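Local coordinates for protein titin (Homo sapiens, PDB 2J8H) that is a giant elastic protein of muscle, represented here by a rigid tandem of two immunoglobulin domains from its A-band region, at residues A[3-15]-A[24-38]. Sequence-based numbering, arbitrary orientation.
Sequences MAPHFKEELRNLN and LVCKVTGHPKPIVKW
His6 and Thr29 open the antiparallel pairing between 3-15 and 24-38 with two backbone bonds: His6 N gives its hydrogen to Thr29 O, and Thr29 N returns one to His6 O over 2.9 Å. Further along, Lys27 N reaches a lone pair of Glu9 O at 2.9 Å. Lys27 O accepts a nearly straight bond from Glu9 N (170° at the hydrogen) and a weak, bent one from Lys8 N. Two residues thus face one, a classic beta bulge, and beyond it the pairing gives way to a water that bridges Glu10 O and Val25 O. At the other end, His31 N closes on Met3 O, which Asn83 also grips.

This is how an I-set immunoglobulin domain begins: strand 6-7 edges the sheet of 22-29, the chain turns a corner at Lys8, and strand 14-17 joins the opposite sheet, parallel to 86-102.

Apolar contacts line the inner side of the pairing. With CG anti to its carbonyl carbon (chi1 -70°), Phe7 lies alongside Val28, Phe7 CE2 3.6 Å from Val28 CG2, while Cys26 SG approaches the ring obliquely, 3.9 Å from Phe7 CE2. An alanine at Phe7 is likely to open a gap beside Val28 and Cys26 and leave Val79 and Val88 of the facing sheet without their aromatic neighbour. Leu11 sends CD2 to the edge of the Trp38 indole, 3.8 Å from Trp38 CH2, and Leu14 CD1 presses closely on Leu24 CD1. Near the start, the Pro5 ring packs on Pro34.

On the outer face the charged chains meet through their carbons. Glu9 crosses the extended Lys27, and Glu9 CB lies 3.7 Å from Lys27 CB, yet Glu9 OE2 stays 4.5 Å from Lys27 NZ, beyond a salt bridge, and the ammonium instead bonds Tyr61 OH.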
loop_
_atom_site.group_PDB
_atom_site.type_symbol
_atom_site.label_atom_id
_atom_site.label_comp_id
_atom_site.label_asym_id
_atom_site.label_seq_id
_atom_site.Cartn_x
_atom_site.Cartn_y
_atom_site.Cartn_z
ATOM N N MET A 3 1.606 0.008 43.504
ATOM C CA MET A 3 2.125 1.387 43.653
ATOM C C MET A 3 3.234 1.605 42.618
ATOM O O MET A 3 3.009 2.370 41.698
ATOM C CB MET A 3 2.619 1.662 45.052
ATOM C CG MET A 3 1.513 1.689 46.134
ATOM S SD MET A 3 0.745 3.336 46.215
ATOM C CE MET A 3 -0.969 2.928 46.576
ATOM N N ALA A 4 4.392 0.935 42.744
ATOM C CA ALA A 4 5.478 1.055 41.729
ATOM C C ALA A 4 5.005 0.541 40.374
ATOM O O ALA A 4 4.142 -0.328 40.326
ATOM C CB ALA A 4 6.699 0.291 42.150
ATOM N N PRO A 5 5.593 1.041 39.265
ATOM C CA PRO A 5 5.125 0.615 37.949
ATOM C C PRO A 5 5.352 -0.864 37.663
ATOM O O PRO A 5 6.333 -1.440 38.128
ATOM C CB PRO A 5 5.966 1.449 36.990
ATOM C CG PRO A 5 6.523 2.575 37.814
ATOM C CD PRO A 5 6.713 1.992 39.153
ATOM N N HIS A 6 4.438 -1.464 36.900
ATOM C CA HIS A 6 4.541 -2.864 36.490
ATOM C C HIS A 6 3.961 -2.984 35.089
ATOM O O HIS A 6 3.066 -2.240 34.732
ATOM C CB HIS A 6 3.775 -3.732 37.472
ATOM C CG HIS A 6 3.813 -5.204 37.183
ATOM N ND1 HIS A 6 4.918 -5.990 37.439
ATOM C CD2 HIS A 6 2.841 -6.054 36.765
ATOM C CE1 HIS A 6 4.644 -7.251 37.139
ATOM N NE2 HIS A 6 3.387 -7.318 36.736
ATOM N N PHE A 7 4.526 -3.878 34.288
ATOM C CA PHE A 7 3.966 -4.215 32.974
ATOM C C PHE A 7 3.024 -5.384 33.159
ATOM O O PHE A 7 3.461 -6.516 33.337
ATOM C CB PHE A 7 5.076 -4.516 31.966
ATOM C CG PHE A 7 5.836 -3.315 31.584
ATOM C CD1 PHE A 7 7.084 -3.074 32.107
ATOM C CD2 PHE A 7 5.263 -2.361 30.779
ATOM C CE1 PHE A 7 7.776 -1.922 31.799
ATOM C CE2 PHE A 7 5.944 -1.223 30.454
ATOM C CZ PHE A 7 7.217 -0.993 30.996
ATOM N N LYS A 8 1.728 -5.079 33.217
ATOM C CA LYS A 8 0.676 -6.095 33.307
ATOM C C LYS A 8 0.641 -6.872 31.994
ATOM O O LYS A 8 0.426 -8.073 31.965
ATOM C CB LYS A 8 -0.670 -5.406 33.557
ATOM C CG LYS A 8 -1.872 -6.308 33.737
ATOM C CD LYS A 8 -1.876 -6.912 35.094
ATOM C CE LYS A 8 -3.069 -7.819 35.303
ATOM N NZ LYS A 8 -2.856 -8.674 36.509
ATOM N N GLU A 9 0.843 -6.161 30.893
ATOM C CA GLU A 9 1.031 -6.801 29.593
ATOM C C GLU A 9 2.338 -6.259 29.022
ATOM O O GLU A 9 2.465 -5.076 28.781
ATOM C CB GLU A 9 -0.167 -6.526 28.695
ATOM C CG GLU A 9 -1.475 -6.980 29.351
ATOM C CD GLU A 9 -2.686 -6.799 28.460
ATOM O OE1 GLU A 9 -2.525 -6.202 27.383
ATOM O OE2 GLU A 9 -3.793 -7.250 28.828
ATOM N N GLU A 10 3.323 -7.135 28.894
ATOM C CA GLU A 10 4.671 -6.765 28.455
ATOM C C GLU A 10 4.703 -6.602 26.944
ATOM O O GLU A 10 3.846 -7.138 26.240
ATOM C CB GLU A 10 5.678 -7.863 28.839
ATOM C CG GLU A 10 5.805 -8.142 30.331
ATOM C CD GLU A 10 6.647 -9.385 30.614
ATOM O OE1 GLU A 10 7.508 -9.755 29.776
ATOM O OE2 GLU A 10 6.421 -10.032 31.667
ATOM N N LEU A 11 5.693 -5.856 26.451
ATOM C CA LEU A 11 5.923 -5.710 25.016
ATOM C C LEU A 11 6.181 -7.047 24.358
ATOM O O LEU A 11 6.846 -7.903 24.926
ATOM C CB LEU A 11 7.154 -4.842 24.743
ATOM C CG LEU A 11 7.110 -3.334 24.763
ATOM C CD1 LEU A 11 8.420 -2.794 24.097
ATOM C CD2 LEU A 11 5.857 -2.770 24.070
ATOM N N ARG A 12 5.650 -7.224 23.153
ATOM C CA ARG A 12 5.865 -8.457 22.391
ATOM C C ARG A 12 6.898 -8.229 21.299
ATOM O O ARG A 12 6.852 -7.210 20.636
ATOM C CB ARG A 12 4.554 -8.891 21.719
ATOM C CG ARG A 12 3.611 -9.634 22.629
ATOM C CD ARG A 12 2.389 -10.182 21.870
ATOM N NE ARG A 12 1.195 -10.110 22.725
ATOM C CZ ARG A 12 0.702 -11.103 23.464
ATOM N NH1 ARG A 12 1.262 -12.315 23.460
ATOM N NH2 ARG A 12 -0.380 -10.874 24.211
ATOM N N ASN A 13 7.799 -9.192 21.098
ATOM C CA ASN A 13 8.644 -9.214 19.906
ATOM C C ASN A 13 7.748 -9.233 18.670
ATOM O O ASN A 13 6.711 -9.927 18.651
ATOM C CB ASN A 13 9.557 -10.444 19.898
ATOM C CG ASN A 13 10.711 -10.339 20.879
ATOM O OD1 ASN A 13 11.012 -9.264 21.406
ATOM N ND2 ASN A 13 11.391 -11.461 21.099
ATOM N N LEU A 14 8.140 -8.489 17.641
ATOM C CA LEU A 14 7.327 -8.323 16.428
ATOM C C LEU A 14 8.110 -8.741 15.198
ATOM O O LEU A 14 9.313 -8.518 15.132
ATOM C CB LEU A 14 6.963 -6.855 16.198
ATOM C CG LEU A 14 6.075 -6.057 17.154
ATOM C CD1 LEU A 14 5.977 -4.618 16.642
ATOM C CD2 LEU A 14 4.696 -6.720 17.244
ATOM N N ASN A 15 7.394 -9.304 14.226
ATOM C CA ASN A 15 7.875 -9.538 12.874
ATOM C C ASN A 15 6.875 -8.899 11.923
ATOM O O ASN A 15 5.744 -9.355 11.801
ATOM C CB ASN A 15 7.961 -11.026 12.581
ATOM C CG ASN A 15 9.154 -11.675 13.234
ATOM O OD1 ASN A 15 9.206 -11.807 14.443
ATOM N ND2 ASN A 15 10.120 -12.084 12.431
ATOM N N LEU A 24 3.779 -1.438 18.782
ATOM C CA LEU A 24 4.246 -2.074 19.995
ATOM C C LEU A 24 3.292 -1.607 21.071
ATOM O O LEU A 24 3.057 -0.402 21.186
ATOM C CB LEU A 24 5.643 -1.583 20.321
ATOM C CG LEU A 24 6.799 -2.053 19.440
ATOM C CD1 LEU A 24 6.737 -1.585 18.020
ATOM C CD2 LEU A 24 8.041 -1.503 20.026
ATOM N N VAL A 25 2.734 -2.542 21.831
ATOM C CA VAL A 25 1.662 -2.252 22.760
ATOM C C VAL A 25 2.037 -2.867 24.086
ATOM O O VAL A 25 2.608 -3.967 24.127
ATOM C CB VAL A 25 0.308 -2.908 22.339
ATOM C CG1 VAL A 25 -0.834 -2.309 23.178
ATOM C CG2 VAL A 25 0.020 -2.755 20.844
ATOM N N CYS A 26 1.686 -2.198 25.175
ATOM C CA CYS A 26 1.873 -2.781 26.502
ATOM C C CYS A 26 0.808 -2.197 27.410
ATOM O O CYS A 26 0.111 -1.250 27.007
ATOM C CB CYS A 26 3.282 -2.509 27.014
ATOM S SG CYS A 26 3.670 -0.813 27.279
ATOM N N LYS A 27 0.655 -2.787 28.600
ATOM C CA LYS A 27 -0.277 -2.299 29.593
ATOM C C LYS A 27 0.475 -2.142 30.917
ATOM O O LYS A 27 1.083 -3.085 31.420
ATOM C CB LYS A 27 -1.475 -3.227 29.761
ATOM C CG LYS A 27 -2.556 -2.698 30.678
ATOM C CD LYS A 27 -3.629 -3.745 30.824
ATOM C CE LYS A 27 -4.794 -3.272 31.636
ATOM N NZ LYS A 27 -5.874 -4.273 31.510
ATOM N N VAL A 28 0.387 -0.940 31.465
ATOM C CA VAL A 28 1.134 -0.544 32.637
ATOM C C VAL A 28 0.182 -0.348 33.809
ATOM O O VAL A 28 -0.902 0.210 33.660
ATOM C CB VAL A 28 1.893 0.759 32.322
ATOM C CG1 VAL A 28 2.558 1.382 33.567
ATOM C CG2 VAL A 28 2.919 0.500 31.203
ATOM N N THR A 29 0.594 -0.815 34.980
ATOM C CA THR A 29 -0.099 -0.489 36.218
ATOM C C THR A 29 0.833 0.286 37.143
ATOM O O THR A 29 2.042 0.309 36.953
ATOM C CB THR A 29 -0.612 -1.734 36.928
ATOM O OG1 THR A 29 0.483 -2.607 37.207
ATOM C CG2 THR A 29 -1.656 -2.469 36.053
ATOM N N GLY A 30 0.246 0.928 38.135
ATOM C CA GLY A 30 1.007 1.642 39.154
ATOM C C GLY A 30 0.219 2.845 39.603
ATOM O O GLY A 30 -0.643 3.333 38.875
ATOM N N HIS A 31 0.514 3.291 40.818
ATOM C CA HIS A 31 -0.059 4.483 41.398
ATOM C C HIS A 31 1.048 5.259 42.098
ATOM O O HIS A 31 1.726 4.714 42.985
ATOM C CB HIS A 31 -1.137 4.135 42.433
ATOM C CG HIS A 31 -2.295 3.373 41.870
ATOM N ND1 HIS A 31 -3.112 3.882 40.884
ATOM C CD2 HIS A 31 -2.767 2.134 42.149
ATOM C CE1 HIS A 31 -4.034 2.988 40.576
ATOM N NE2 HIS A 31 -3.858 1.924 41.342
ATOM N N PRO A 32 1.204 6.544 41.750
ATOM C CA PRO A 32 0.477 7.266 40.717
ATOM C C PRO A 32 0.671 6.677 39.320
ATOM O O PRO A 32 1.592 5.880 39.110
ATOM C CB PRO A 32 1.065 8.681 40.802
ATOM C CG PRO A 32 1.589 8.791 42.167
ATOM C CD PRO A 32 2.111 7.435 42.494
ATOM N N LYS A 33 -0.204 7.061 38.392
ATOM C CA LYS A 33 -0.138 6.574 37.021
ATOM C C LYS A 33 1.274 6.762 36.452
ATOM O O LYS A 33 1.770 7.890 36.391
ATOM C CB LYS A 33 -1.138 7.299 36.121
ATOM C CG LYS A 33 -1.345 6.610 34.788
ATOM C CD LYS A 33 -2.438 7.247 33.946
ATOM C CE LYS A 33 -1.884 8.328 32.999
ATOM N NZ LYS A 33 -2.920 8.974 32.061
ATOM N N PRO A 34 1.942 5.661 36.055
ATOM C CA PRO A 34 3.280 5.840 35.502
ATOM C C PRO A 34 3.347 6.594 34.197
ATOM O O PRO A 34 2.443 6.484 33.352
ATOM C CB PRO A 34 3.781 4.406 35.323
ATOM C CG PRO A 34 2.987 3.605 36.334
ATOM C CD PRO A 34 1.615 4.237 36.202
ATOM N N ILE A 35 4.448 7.311 34.031
ATOM C CA ILE A 35 4.745 8.040 32.824
ATOM C C ILE A 35 5.657 7.155 31.991
ATOM O O ILE A 35 6.590 6.528 32.510
ATOM C CB ILE A 35 5.435 9.363 33.164
ATOM C CG1 ILE A 35 4.472 10.231 33.982
ATOM C CG2 ILE A 35 5.928 10.055 31.899
ATOM C CD1 ILE A 35 5.070 11.540 34.371
ATOM N N VAL A 36 5.370 7.080 30.696
ATOM C CA VAL A 36 6.017 6.132 29.837
ATOM C C VAL A 36 6.850 6.847 28.804
ATOM O O VAL A 36 6.448 7.875 28.276
ATOM C CB VAL A 36 4.988 5.241 29.178
ATOM C CG1 VAL A 36 5.607 4.452 28.011
ATOM C CG2 VAL A 36 4.372 4.318 30.253
ATOM N N LYS A 37 8.043 6.314 28.559
ATOM C CA LYS A 37 8.912 6.796 27.513
ATOM C C LYS A 37 9.291 5.582 26.678
ATOM O O LYS A 37 9.305 4.449 27.173
ATOM C CB LYS A 37 10.158 7.458 28.108
ATOM C CG LYS A 37 9.935 8.779 28.818
ATOM C CD LYS A 37 11.260 9.428 29.343
ATOM C CE LYS A 37 11.812 8.814 30.650
ATOM N NZ LYS A 37 13.072 9.516 31.266
ATOM N N TRP A 38 9.585 5.835 25.412
ATOM C CA TRP A 38 9.915 4.806 24.450
ATOM C C TRP A 38 11.289 5.059 23.885
ATOM O O TRP A 38 11.681 6.227 23.699
ATOM C CB TRP A 38 8.925 4.886 23.301
ATOM C CG TRP A 38 7.533 4.477 23.642
ATOM C CD1 TRP A 38 6.524 5.279 24.085
ATOM C CD2 TRP A 38 6.994 3.164 23.559
ATOM N NE1 TRP A 38 5.387 4.547 24.267
ATOM C CE2 TRP A 38 5.648 3.241 23.957
ATOM C CE3 TRP A 38 7.518 1.921 23.189
ATOM C CZ2 TRP A 38 4.813 2.130 23.972
ATOM C CZ3 TRP A 38 6.684 0.823 23.211
ATOM C CH2 TRP A 38 5.343 0.940 23.602
HETATM O O HOH W 1 0.967 -6.482 24.810
#